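Local coordinates for protein beta-galacturonidase (PDB 6NCW) that hydrolyses beta-galacturonides as a family 2 glycoside hydrolase and may, like its relatives, also act on beta-glucuronides, at residues W219-S224 with V229-T234; A56-E61 with G136-G141; I300-A305 with L543-V548; V101-R106 with R175-G180. All blocks are in the same frame, centred on the assembly; numbering follows the deposited sequence.

Contact 1 (W219-S224 with V229-T234)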
loop_
_atom_site.group_PDB
_atom_site.type_symbol
_atom_site.label_atom_id
_atom_site.label_comp_id
_atom_site.label_asym_id
_atom_site.label_seq_id
_atom_site.Cartn_x
_atom_site.Cartn_y
_atom_site.Cartn_z
ATOM N N TRP A 219 12.251 -5.913 55.822
ATOM C CA TRP A 219 13.218 -5.565 54.790
ATOM C C TRP A 219 12.591 -5.293 53.417
ATOM O O TRP A 219 13.321 -4.954 52.478
ATOM C CB TRP A 219 14.222 -6.706 54.655
ATOM C CG TRP A 219 13.547 -8.034 54.664
ATOM C CD1 TRP A 219 13.402 -8.866 55.727
ATOM C CD2 TRP A 219 12.889 -8.681 53.559
ATOM N NE1 TRP A 219 12.717 -9.998 55.359
ATOM C CE2 TRP A 219 12.389 -9.910 54.032
ATOM C CE3 TRP A 219 12.692 -8.346 52.211
ATOM C CZ2 TRP A 219 11.695 -10.800 53.215
ATOM C CZ3 TRP A 219 11.999 -9.231 51.401
ATOM C CH2 TRP A 219 11.510 -10.441 51.907
ATOM N N ALA A 220 11.283 -5.472 53.251
ATOM C CA ALA A 220 10.704 -5.541 51.914
ATOM C C ALA A 220 10.383 -4.148 51.395
ATOM O O ALA A 220 9.847 -3.311 52.127
ATOM C CB ALA A 220 9.444 -6.410 51.913
ATOM N N GLU A 221 10.728 -3.901 50.132
ATOM C CA GLU A 221 10.311 -2.693 49.423
ATOM C C GLU A 221 9.120 -2.973 48.515
ATOM O O GLU A 221 8.920 -4.097 48.047
ATOM C CB GLU A 221 11.451 -2.121 48.580
ATOM C CG GLU A 221 12.552 -1.479 49.407
ATOM C CD GLU A 221 13.905 -1.603 48.743
ATOM O OE1 GLU A 221 13.999 -1.318 47.527
ATOM O OE2 GLU A 221 14.868 -2.006 49.431
ATOM N N CYS A 222 8.348 -1.920 48.252
ATOM C CA CYS A 222 7.150 -2.010 47.430
ATOM C C CYS A 222 7.465 -2.369 45.983
ATOM O O CYS A 222 8.472 -1.938 45.413
ATOM C CB CYS A 222 6.383 -0.677 47.454
ATOM S SG CYS A 222 5.682 -0.286 49.082
ATOM N N TRP A 223 6.581 -3.163 45.393
ATOM C CA TRP A 223 6.443 -3.231 43.948
ATOM C C TRP A 223 5.355 -2.245 43.547
ATOM O O TRP A 223 4.299 -2.183 44.186
ATOM C CB TRP A 223 6.084 -4.647 43.494
ATOM C CG TRP A 223 6.038 -4.835 41.980
ATOM C CD1 TRP A 223 7.033 -5.346 41.187
ATOM C CD2 TRP A 223 4.947 -4.528 41.101
ATOM N NE1 TRP A 223 6.631 -5.367 39.873
ATOM C CE2 TRP A 223 5.356 -4.871 39.789
ATOM C CE3 TRP A 223 3.666 -3.995 41.289
ATOM C CZ2 TRP A 223 4.530 -4.695 38.673
ATOM C CZ3 TRP A 223 2.841 -3.829 40.177
ATOM C CH2 TRP A 223 3.284 -4.181 38.887
ATOM N N SER A 224 5.621 -1.469 42.504
ATOM C CA SER A 224 4.632 -0.555 41.953
ATOM C C SER A 224 5.068 -0.182 40.549
ATOM O O SER A 224 6.230 -0.401 40.182
ATOM C CB SER A 224 4.492 0.707 42.815
ATOM O OG SER A 224 5.574 1.574 42.539
ATOM N N VAL A 229 10.120 -3.393 42.207
ATOM C CA VAL A 229 11.091 -4.220 42.921
ATOM C C VAL A 229 10.586 -5.654 43.009
ATOM O O VAL A 229 9.442 -5.900 43.409
ATOM C CB VAL A 229 11.346 -3.652 44.328
ATOM C CG1 VAL A 229 12.236 -4.585 45.131
ATOM C CG2 VAL A 229 11.922 -2.255 44.241
ATOM N N LEU A 230 11.440 -6.608 42.640
ATOM C CA LEU A 230 11.117 -8.025 42.676
ATOM C C LEU A 230 12.089 -8.763 43.593
ATOM O O LEU A 230 13.233 -8.343 43.786
ATOM C CB LEU A 230 11.171 -8.657 41.264
ATOM C CG LEU A 230 10.268 -8.027 40.200
ATOM C CD1 LEU A 230 10.539 -8.621 38.816
ATOM C CD2 LEU A 230 8.830 -8.236 40.611
ATOM N N TYR A 231 11.630 -9.882 44.141
ATOM C CA TYR A 231 12.468 -10.752 44.949
ATOM C C TYR A 231 12.363 -12.185 44.462
ATOM O O TYR A 231 11.272 -12.658 44.139
ATOM C CB TYR A 231 12.061 -10.708 46.418
ATOM C CG TYR A 231 12.244 -9.369 47.083
ATOM C CD1 TYR A 231 13.440 -9.041 47.694
ATOM C CD2 TYR A 231 11.218 -8.441 47.109
ATOM C CE1 TYR A 231 13.615 -7.817 48.315
ATOM C CE2 TYR A 231 11.374 -7.213 47.722
ATOM C CZ TYR A 231 12.578 -6.910 48.336
ATOM O OH TYR A 231 12.753 -5.701 48.961
ATOM N N LEU A 232 13.485 -12.899 44.465
ATOM C CA LEU A 232 13.425 -14.339 44.261
ATOM C C LEU A 232 13.005 -15.016 45.560
ATOM O O LEU A 232 13.568 -14.737 46.626
ATOM C CB LEU A 232 14.777 -14.878 43.793
ATOM C CG LEU A 232 15.322 -14.255 42.511
ATOM C CD1 LEU A 232 16.807 -14.508 42.387
ATOM C CD2 LEU A 232 14.577 -14.829 41.324
ATOM N N ILE A 233 12.003 -15.886 45.482
ATOM C CA ILE A 233 11.617 -16.738 46.596
ATOM C C ILE A 233 12.114 -18.137 46.276
ATOM O O ILE A 233 11.895 -18.645 45.168
ATOM C CB ILE A 233 10.098 -16.701 46.875
ATOM C CG1 ILE A 233 9.751 -17.568 48.080
ATOM C CG2 ILE A 233 9.262 -17.134 45.660
ATOM C CD1 ILE A 233 8.337 -17.354 48.595
ATOM N N THR A 234 12.837 -18.737 47.223
ATOM C CA THR A 234 13.444 -20.048 47.027
ATOM C C THR A 234 12.902 -21.042 48.046
ATOM O O THR A 234 12.830 -20.743 49.245
ATOM C CB THR A 234 14.967 -19.968 47.134
ATOM O OG1 THR A 234 15.444 -18.947 46.249
ATOM C CG2 THR A 234 15.588 -21.294 46.734
HETATM O O HOH W 1 15.362 -5.260 50.421
HETATM O O HOH W 2 8.727 -5.846 45.968
#

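Contact 2 (A56-E61 with G136-G141)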
loop_
_atom_site.group_PDB
_atom_site.type_symbol
_atom_site.label_atom_id
_atom_site.label_comp_id
_atom_site.label_asym_id
_atom_site.label_seq_id
_atom_site.Cartn_x
_atom_site.Cartn_y
_atom_site.Cartn_z
ATOM N N ALA A 56 -1.284 -32.708 13.596
ATOM C CA ALA A 56 0.071 -32.840 13.090
ATOM C C ALA A 56 0.941 -33.429 14.192
ATOM O O ALA A 56 0.589 -33.378 15.369
ATOM C CB ALA A 56 0.618 -31.497 12.609
ATOM N N SER A 57 2.078 -34.003 13.809
ATOM C CA SER A 57 2.974 -34.640 14.771
ATOM C C SER A 57 4.298 -33.890 14.872
ATOM O O SER A 57 4.927 -33.590 13.851
ATOM C CB SER A 57 3.230 -36.105 14.403
ATOM O OG SER A 57 4.569 -36.464 14.704
ATOM N N TYR A 58 4.724 -33.617 16.104
ATOM C CA TYR A 58 6.060 -33.114 16.417
ATOM C C TYR A 58 6.837 -34.179 17.180
ATOM O O TYR A 58 6.314 -34.771 18.127
ATOM C CB TYR A 58 5.999 -31.854 17.294
ATOM C CG TYR A 58 5.462 -30.594 16.640
ATOM C CD1 TYR A 58 6.330 -29.570 16.249
ATOM C CD2 TYR A 58 4.091 -30.403 16.458
ATOM C CE1 TYR A 58 5.849 -28.399 15.672
ATOM C CE2 TYR A 58 3.605 -29.229 15.873
ATOM C CZ TYR A 58 4.488 -28.236 15.485
ATOM O OH TYR A 58 4.023 -27.071 14.897
ATOM N N SER A 59 8.099 -34.399 16.810
ATOM C CA SER A 59 8.880 -35.400 17.518
ATOM C C SER A 59 10.349 -35.004 17.577
ATOM O O SER A 59 10.858 -34.274 16.719
ATOM C CB SER A 59 8.716 -36.782 16.869
ATOM O OG SER A 59 8.812 -36.694 15.454
ATOM N N ARG A 60 11.014 -35.495 18.617
ATOM C CA ARG A 60 12.457 -35.380 18.800
ATOM C C ARG A 60 12.881 -36.468 19.781
ATOM O O ARG A 60 12.053 -37.241 20.265
ATOM C CB ARG A 60 12.851 -34.000 19.328
ATOM C CG ARG A 60 12.288 -33.680 20.706
ATOM C CD ARG A 60 13.096 -32.533 21.350
ATOM N NE ARG A 60 14.442 -32.981 21.712
ATOM C CZ ARG A 60 15.471 -32.179 21.993
ATOM N NH1 ARG A 60 15.338 -30.857 21.957
ATOM N NH2 ARG A 60 16.649 -32.709 22.303
ATOM N N GLU A 61 14.170 -36.507 20.099
ATOM C CA GLU A 61 14.675 -37.438 21.095
ATOM C C GLU A 61 15.206 -36.689 22.307
ATOM O O GLU A 61 15.568 -35.510 22.238
ATOM C CB GLU A 61 15.771 -38.337 20.510
ATOM C CG GLU A 61 15.292 -39.252 19.385
ATOM C CD GLU A 61 16.405 -40.152 18.857
ATOM O OE1 GLU A 61 17.593 -39.752 18.947
ATOM O OE2 GLU A 61 16.095 -41.264 18.365
ATOM N N GLY A 136 -2.109 -23.896 15.343
ATOM C CA GLY A 136 -1.705 -25.266 15.633
ATOM C C GLY A 136 -0.217 -25.301 15.910
ATOM O O GLY A 136 0.562 -24.639 15.222
ATOM N N GLY A 137 0.170 -26.068 16.926
ATOM C CA GLY A 137 1.581 -26.301 17.145
ATOM C C GLY A 137 2.007 -26.234 18.591
ATOM O O GLY A 137 1.188 -26.023 19.493
ATOM N N ILE A 138 3.299 -26.437 18.822
ATOM C CA ILE A 138 3.884 -26.310 20.153
ATOM C C ILE A 138 4.297 -24.848 20.260
ATOM O O ILE A 138 5.431 -24.474 19.941
ATOM C CB ILE A 138 5.059 -27.265 20.362
ATOM C CG1 ILE A 138 4.676 -28.697 19.940
ATOM C CG2 ILE A 138 5.519 -27.215 21.804
ATOM C CD1 ILE A 138 5.753 -29.747 20.264
ATOM N N SER A 139 3.369 -24.018 20.736
ATOM C CA SER A 139 3.481 -22.569 20.645
ATOM C C SER A 139 4.220 -21.920 21.816
ATOM O O SER A 139 4.535 -20.720 21.733
ATOM C CB SER A 139 2.076 -21.959 20.509
ATOM O OG SER A 139 1.148 -22.615 21.361
ATOM N N ARG A 140 4.471 -22.652 22.907
ATOM C CA ARG A 140 5.334 -22.199 24.002
ATOM C C ARG A 140 6.284 -23.347 24.361
ATOM O O ARG A 140 6.223 -24.428 23.776
ATOM C CB ARG A 140 4.512 -21.722 25.214
ATOM C CG ARG A 140 3.562 -20.568 24.904
ATOM C CD ARG A 140 2.738 -20.169 26.110
ATOM N NE ARG A 140 1.665 -19.254 25.721
ATOM C CZ ARG A 140 0.592 -18.991 26.461
ATOM N NH1 ARG A 140 0.443 -19.571 27.649
ATOM N NH2 ARG A 140 -0.342 -18.156 26.007
ATOM N N GLY A 141 7.187 -23.107 25.305
ATOM C CA GLY A 141 8.345 -23.971 25.477
ATOM C C GLY A 141 8.030 -25.337 26.066
ATOM O O GLY A 141 6.905 -25.641 26.471
#

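Contact 3 (I300-A305 with L543-V548)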
loop_
_atom_site.group_PDB
_atom_site.type_symbol
_atom_site.label_atom_id
_atom_site.label_comp_id
_atom_site.label_asym_id
_atom_site.label_seq_id
_atom_site.Cartn_x
_atom_site.Cartn_y
_atom_site.Cartn_z
ATOM N N ILE A 300 4.137 -0.098 23.587
ATOM C CA ILE A 300 3.064 0.154 24.544
ATOM C C ILE A 300 3.506 1.165 25.605
ATOM O O ILE A 300 2.748 2.077 25.968
ATOM C CB ILE A 300 2.600 -1.192 25.139
ATOM C CG1 ILE A 300 1.892 -2.016 24.035
ATOM C CG2 ILE A 300 1.730 -0.987 26.346
ATOM C CD1 ILE A 300 1.557 -3.464 24.434
ATOM N N LYS A 301 4.758 1.072 26.067
ATOM C CA LYS A 301 5.284 2.090 26.982
ATOM C C LYS A 301 5.428 3.447 26.289
ATOM O O LYS A 301 5.154 4.483 26.896
ATOM C CB LYS A 301 6.628 1.639 27.576
ATOM C CG LYS A 301 6.480 0.608 28.680
ATOM C CD LYS A 301 7.751 -0.238 28.911
ATOM C CE LYS A 301 9.026 0.603 29.027
ATOM N NZ LYS A 301 10.248 -0.217 29.416
ATOM N N ASP A 302 5.864 3.464 25.023
ATOM C CA ASP A 302 5.963 4.719 24.278
ATOM C C ASP A 302 4.610 5.408 24.160
ATOM O O ASP A 302 4.532 6.644 24.161
ATOM C CB ASP A 302 6.560 4.459 22.885
ATOM C CG ASP A 302 6.814 5.752 22.088
ATOM O OD1 ASP A 302 6.217 5.921 21.001
ATOM O OD2 ASP A 302 7.591 6.611 22.560
ATOM N N LEU A 303 3.534 4.629 24.062
ATOM C CA LEU A 303 2.196 5.191 23.966
ATOM C C LEU A 303 1.702 5.802 25.279
ATOM O O LEU A 303 0.666 6.475 25.271
ATOM C CB LEU A 303 1.233 4.111 23.485
ATOM C CG LEU A 303 1.301 3.858 21.974
ATOM C CD1 LEU A 303 0.880 2.447 21.596
ATOM C CD2 LEU A 303 0.443 4.893 21.228
ATOM N N GLY A 304 2.415 5.600 26.390
ATOM C CA GLY A 304 1.988 6.102 27.678
ATOM C C GLY A 304 1.176 5.143 28.518
ATOM O O GLY A 304 0.735 5.526 29.610
ATOM N N ALA A 305 0.997 3.902 28.072
ATOM C CA ALA A 305 0.166 2.957 28.800
ATOM C C ALA A 305 0.857 2.482 30.068
ATOM O O ALA A 305 2.092 2.469 30.176
ATOM C CB ALA A 305 -0.184 1.751 27.922
ATOM N N LEU A 543 -2.148 6.513 12.120
ATOM C CA LEU A 543 -2.215 7.925 12.499
ATOM C C LEU A 543 -2.703 8.087 13.939
ATOM O O LEU A 543 -2.152 8.893 14.697
ATOM C CB LEU A 543 -3.111 8.714 11.536
ATOM C CG LEU A 543 -2.716 8.835 10.054
ATOM C CD1 LEU A 543 -3.776 9.602 9.274
ATOM C CD2 LEU A 543 -1.374 9.549 9.921
ATOM N N ALA A 544 -3.709 7.299 14.344
ATOM C CA ALA A 544 -4.243 7.359 15.701
ATOM C C ALA A 544 -3.195 7.094 16.778
ATOM O O ALA A 544 -3.464 7.345 17.951
ATOM C CB ALA A 544 -5.388 6.357 15.865
ATOM N N TYR A 545 -2.013 6.599 16.422
ATOM C CA TYR A 545 -0.993 6.340 17.428
ATOM C C TYR A 545 -0.631 7.620 18.173
ATOM O O TYR A 545 -0.465 7.610 19.402
ATOM C CB TYR A 545 0.218 5.710 16.743
ATOM C CG TYR A 545 1.403 5.297 17.592
ATOM C CD1 TYR A 545 2.279 6.243 18.125
ATOM C CD2 TYR A 545 1.716 3.948 17.758
ATOM C CE1 TYR A 545 3.385 5.864 18.842
ATOM C CE2 TYR A 545 2.821 3.558 18.465
ATOM C CZ TYR A 545 3.647 4.509 19.011
ATOM O OH TYR A 545 4.744 4.097 19.713
ATOM N N GLU A 546 -0.556 8.743 17.454
ATOM C CA GLU A 546 -0.175 10.000 18.097
ATOM C C GLU A 546 -1.300 10.557 18.965
ATOM O O GLU A 546 -1.031 11.265 19.938
ATOM C CB GLU A 546 0.250 11.024 17.044
ATOM C CG GLU A 546 1.538 10.642 16.316
ATOM C CD GLU A 546 2.715 10.459 17.280
ATOM O OE1 GLU A 546 3.438 9.431 17.185
ATOM O OE2 GLU A 546 2.899 11.338 18.151
ATOM N N VAL A 547 -2.552 10.227 18.643
ATOM C CA VAL A 547 -3.693 10.642 19.455
ATOM C C VAL A 547 -3.707 9.903 20.790
ATOM O O VAL A 547 -3.970 10.497 21.847
ATOM C CB VAL A 547 -4.996 10.411 18.663
ATOM C CG1 VAL A 547 -6.179 10.187 19.606
ATOM C CG2 VAL A 547 -5.280 11.599 17.779
ATOM N N VAL A 548 -3.455 8.589 20.764
ATOM C CA VAL A 548 -3.403 7.808 22.000
ATOM C C VAL A 548 -2.225 8.253 22.856
ATOM O O VAL A 548 -2.350 8.421 24.074
ATOM C CB VAL A 548 -3.327 6.302 21.684
ATOM C CG1 VAL A 548 -3.069 5.523 22.953
ATOM C CG2 VAL A 548 -4.637 5.806 21.027
#

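Contact 4 (V101-R106 with R175-G180)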
loop_
_atom_site.group_PDB
_atom_site.type_symbol
_atom_site.label_atom_id
_atom_site.label_comp_id
_atom_site.label_asym_id
_atom_site.label_seq_id
_atom_site.Cartn_x
_atom_site.Cartn_y
_atom_site.Cartn_z
ATOM N N VAL A 101 4.237 -36.620 34.042
ATOM C CA VAL A 101 5.174 -37.192 35.003
ATOM C C VAL A 101 5.282 -38.689 34.743
ATOM O O VAL A 101 4.265 -39.381 34.633
ATOM C CB VAL A 101 4.741 -36.909 36.449
ATOM C CG1 VAL A 101 5.678 -37.615 37.417
ATOM C CG2 VAL A 101 4.731 -35.398 36.698
ATOM N N LEU A 102 6.513 -39.182 34.633
ATOM C CA LEU A 102 6.775 -40.567 34.271
ATOM C C LEU A 102 7.685 -41.200 35.306
ATOM O O LEU A 102 8.764 -40.672 35.594
ATOM C CB LEU A 102 7.419 -40.674 32.892
ATOM C CG LEU A 102 6.444 -40.447 31.747
ATOM C CD1 LEU A 102 7.149 -40.643 30.425
ATOM C CD2 LEU A 102 5.261 -41.389 31.901
ATOM N N LYS A 103 7.262 -42.340 35.837
ATOM C CA LYS A 103 7.977 -42.983 36.926
ATOM C C LYS A 103 8.970 -43.996 36.379
ATOM O O LYS A 103 8.624 -44.819 35.526
ATOM C CB LYS A 103 6.994 -43.647 37.890
ATOM C CG LYS A 103 6.296 -42.647 38.803
ATOM C CD LYS A 103 5.106 -43.264 39.527
ATOM C CE LYS A 103 4.641 -42.369 40.664
ATOM N NZ LYS A 103 3.484 -42.943 41.405
ATOM N N ASP A 104 10.219 -43.868 36.825
ATOM C CA ASP A 104 11.264 -44.882 36.697
ATOM C C ASP A 104 11.356 -45.437 35.271
ATOM O O ASP A 104 11.077 -46.606 35.001
ATOM C CB ASP A 104 11.021 -45.984 37.732
ATOM C CG ASP A 104 12.173 -46.963 37.831
ATOM O OD1 ASP A 104 11.979 -48.134 37.446
ATOM O OD2 ASP A 104 13.269 -46.556 38.277
ATOM N N ILE A 105 11.768 -44.546 34.346
ATOM C CA ILE A 105 11.957 -44.932 32.949
ATOM C C ILE A 105 13.366 -45.485 32.796
ATOM O O ILE A 105 14.284 -45.099 33.526
ATOM C CB ILE A 105 11.713 -43.754 31.971
ATOM C CG1 ILE A 105 12.906 -42.793 31.950
ATOM C CG2 ILE A 105 10.452 -42.981 32.334
ATOM C CD1 ILE A 105 12.762 -41.698 30.934
ATOM N N ARG A 106 13.540 -46.378 31.821
ATOM C CA ARG A 106 14.851 -46.937 31.527
ATOM C C ARG A 106 15.832 -45.822 31.162
ATOM O O ARG A 106 15.430 -44.779 30.638
ATOM C CB ARG A 106 14.752 -47.939 30.378
ATOM C CG ARG A 106 14.371 -47.295 29.053
ATOM C CD ARG A 106 15.300 -47.722 27.916
ATOM N NE ARG A 106 15.188 -46.847 26.743
ATOM C CZ ARG A 106 14.093 -46.734 25.992
ATOM N NH1 ARG A 106 12.997 -47.430 26.294
ATOM N NH2 ARG A 106 14.086 -45.919 24.943
ATOM N N ARG A 175 4.793 -33.150 46.033
ATOM C CA ARG A 175 4.267 -34.397 45.500
ATOM C C ARG A 175 5.291 -35.497 45.748
ATOM O O ARG A 175 6.461 -35.369 45.360
ATOM C CB ARG A 175 3.951 -34.274 44.011
ATOM C CG ARG A 175 3.381 -35.529 43.368
ATOM C CD ARG A 175 2.795 -35.155 42.025
ATOM N NE ARG A 175 2.543 -36.290 41.144
ATOM C CZ ARG A 175 2.088 -36.162 39.896
ATOM N NH1 ARG A 175 1.833 -34.951 39.398
ATOM N NH2 ARG A 175 1.880 -37.235 39.143
ATOM N N ASN A 176 4.854 -36.560 46.408
ATOM C CA ASN A 176 5.677 -37.733 46.664
ATOM C C ASN A 176 5.388 -38.753 45.573
ATOM O O ASN A 176 4.231 -39.128 45.364
ATOM C CB ASN A 176 5.376 -38.305 48.051
ATOM C CG ASN A 176 6.093 -39.621 48.317
ATOM O OD1 ASN A 176 7.181 -39.877 47.797
ATOM N ND2 ASN A 176 5.474 -40.467 49.120
ATOM N N LEU A 177 6.424 -39.163 44.849
ATOM C CA LEU A 177 6.273 -40.196 43.829
ATOM C C LEU A 177 6.613 -41.590 44.349
ATOM O O LEU A 177 6.444 -42.570 43.612
ATOM C CB LEU A 177 7.151 -39.871 42.610
ATOM C CG LEU A 177 6.941 -38.496 41.956
ATOM C CD1 LEU A 177 8.151 -38.135 41.133
ATOM C CD2 LEU A 177 5.683 -38.473 41.092
ATOM N N SER A 178 7.095 -41.693 45.588
ATOM C CA SER A 178 7.402 -42.976 46.212
ATOM C C SER A 178 6.145 -43.616 46.789
ATOM O O SER A 178 5.254 -42.932 47.302
ATOM C CB SER A 178 8.431 -42.799 47.324
ATOM O OG SER A 178 8.644 -44.032 47.993
ATOM N N SER A 179 6.082 -44.950 46.710
ATOM C CA SER A 179 4.937 -45.671 47.263
ATOM C C SER A 179 4.905 -45.630 48.788
ATOM O O SER A 179 3.846 -45.876 49.376
ATOM C CB SER A 179 4.932 -47.124 46.777
ATOM O OG SER A 179 6.153 -47.779 47.075
ATOM N N GLY A 180 6.021 -45.303 49.439
ATOM C CA GLY A 180 6.077 -45.235 50.881
ATOM C C GLY A 180 5.973 -43.823 51.437
ATOM O O GLY A 180 6.164 -42.834 50.731
#

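Contact 1 (W219-S224 with V229-T234)
The Tyr231 ring takes the edge of Trp219 on one face: Trp219 CZ3 lies off-centre, toward the rim, 3.8 Å from Tyr231 CE1, in an edge-to-face (T-shaped) pair with planes at 71°. Around the tyrosine's rim, roughly level with the ring, come the backbone of Glu221 and a water. Trp223 is approached differently, with Val229 O at its edge, 3.3 Å from Trp223 CD1, and the Leu230 methyl CD2 coming obliquely to within 3.5 Å of the same CD1. Tyr231 OH accepts a nearly straight bond from Glu221 N (3.0 Å, 166° at the hydrogen) and also meets the water, which donates to Trp219 O. The hydroxyl thus bonds to the loop that runs into the beta hairpin formed by strands 223-224 and 227-238 of the immunoglobulin-like beta-sandwich. Trp219 reaches the tyrosine with CG placed between its backbone N and carbonyl carbon (chi1 44°). Toward the turn a second water bridges the backbones, donating to Glu221 O and to Val229 O, both at 2.7 Å, while Val229 CB rests 3.5 Å from Cys222 O. Beyond the hairpin, Ile190 of strand 182-190 touches both Trp219 and Tyr231. At the other end Trp223 NE1 bonds to Asp324 O, and Leu230 packs on Asp324 and Glu325, so helix 317-326 of the TIM barrel abuts this end of the sandwich.

Contact 2 (A56-E61 with G136-G141)
Tyr58 lays one ring face against Ile138. The touching branch is the longer one: Ile138 CG1 sits 4.0 Å from the ring centroid and 14° off the normal, a CH-pi contact displaced toward the rim, and Ile138 CD1 runs on past the ring to lie 3.6 Å from Tyr58 CB. The side chains run antiparallel past one another, so the isoleucine tip lies near the root of the tyrosine and the tyrosine tip near the root of the isoleucine. There the phenol oxygen meets main chain, with Tyr58 OH 3.4 Å from Gly137 CA. Gly137 has a positive phi of 138°, a backbone shape that suits glycine and lets the chain run close by the hydroxyl. Further out, Phe23, Trp21 and Trp43 crowd round the tyrosine, and Val39 touches both Tyr58 and Ile138, as Val114 does Ile138. Glu44 OE1 accepts from Gly136 N. Strand 55-63 belongs to the six-stranded sheet of the N-terminal jelly-roll domain, whereas 136-141 ends the long loop leading to strand 142-147 in the other sheet; that loop also carries Asp131, a galacturonate-binding residue. The one polar side-chain atom among the touching residues, Tyr58 OH, is hydrogen-bonded to Tyr46 OH. With that bond made outside the pair, loop and strand are joined across this buried contact by dispersion and CH-pi forces rather than by a hydrogen bond.

Contact 3 (I300-A305 with L543-V548)
Leu303 buries the most surface here, mostly against Tyr545. Its CD2 methyl stands over the middle of the tyrosine ring, 3.6 Å from the centroid and 3° off the normal, a CH-pi contact made nearly straight down onto the ring. Leu303 CG and CD1 spread over toward CE2 on the hydroxyl side of the ring, each 3.8 Å from Tyr545 CE2. The same CD2 also reaches back to the main chain, 3.4 Å from Tyr545 O, and meets Val548 CG1 at 4.0 Å, one helical turn on. Tyr545 extends with CG anti to its backbone N (chi1 -178°), which carries the ring across to helix 290-302 and brings its hydroxyl to Asp302. There Tyr545 OH donates to Asp302 OD1 at 2.7 Å, on the anti lone pair, with carboxylate and ring planes turned 36° apart. Just beyond, Gly304 takes a positive phi and ends the helix in a Schellman motif, with Gly304 N bonded to Lys301 O and Ala305 N to Ile300 O. Phe275 of barrel strand 268-276 touches both Leu303 and Val548. Helices 290-302 and 544-553 are the first and last of the TIM barrel, following the two strands, 268-276 and 504-509, that pair to close it. Pro47 of a second subunit packs on Asp302. The carboxylate also takes salt bridges from the closing helix, Lys549 to OD1 and Arg553 to OD2; two cations and a phenol donor would favour its charged form, so an apolar CH-pi contact and a charged cluster, side by side, join the ends of the barrel.

Contact 4 (V101-R106 with R175-G180)
The seam between two beta domains runs here, with the edge strand 98-105 of the N-terminal jelly roll facing the end of strand 165-176 in the immunoglobulin-like sandwich. Val101 faces Arg175 head-on: its CG2 methyl lies over one face of the guanidinium, 4.0 Å from Arg175 NH1. The other branch, Val101 CG1, goes to Leu177 CD2 at 3.8 Å. Extended beyond CG, Lys103 runs slantwise over Leu177 and puts its CE 3.5 Å from Leu177 O; the ammonium goes on to a salt bridge with Glu205. Tyr151 lines the same patch, touching Val101, Arg175 and Leu177. Two tight turns shape the chain after the strand. In an Asx turn Asn176 OD1 accepts from Ser178 N at 2.9 Å, the donor standing well above the carbonyl plane, and in an ST turn Ser178 OG accepts from Gly180 N. Asn176 ND2 closes the loop on Gly180 O, also 2.9 Å away. On the other side Asp104 and Ile105 form a G1 beta bulge opposite Gly66. Aliphatic side chains and the flat face of an arginine, without a direct hydrogen bond between the segments, make this a side-chain seam between neighbouring beta-sandwich domains of a family 2 glycoside hydrolase.

Overall arrangement
From the N terminus the chain first lays down 56-61, then 101-106, both in the jelly roll. Contact 2 closes on 56-61 when 136-141 comes back, and contact 4 closes only later, when 175-180 in the immunoglobulin-like sandwich meets 101-106. These two therefore cross, their nearest atoms about 8 Å apart: one ties the jelly roll to itself, the other to the next domain. Contact 1 follows as a short local hairpin at the barrel side of the sandwich. Contact 3 spans the longest loop, 237 residues, and joins the two ends of the TIM barrel; its centre is about 52 Å from that of contact 4, across the chain's centre.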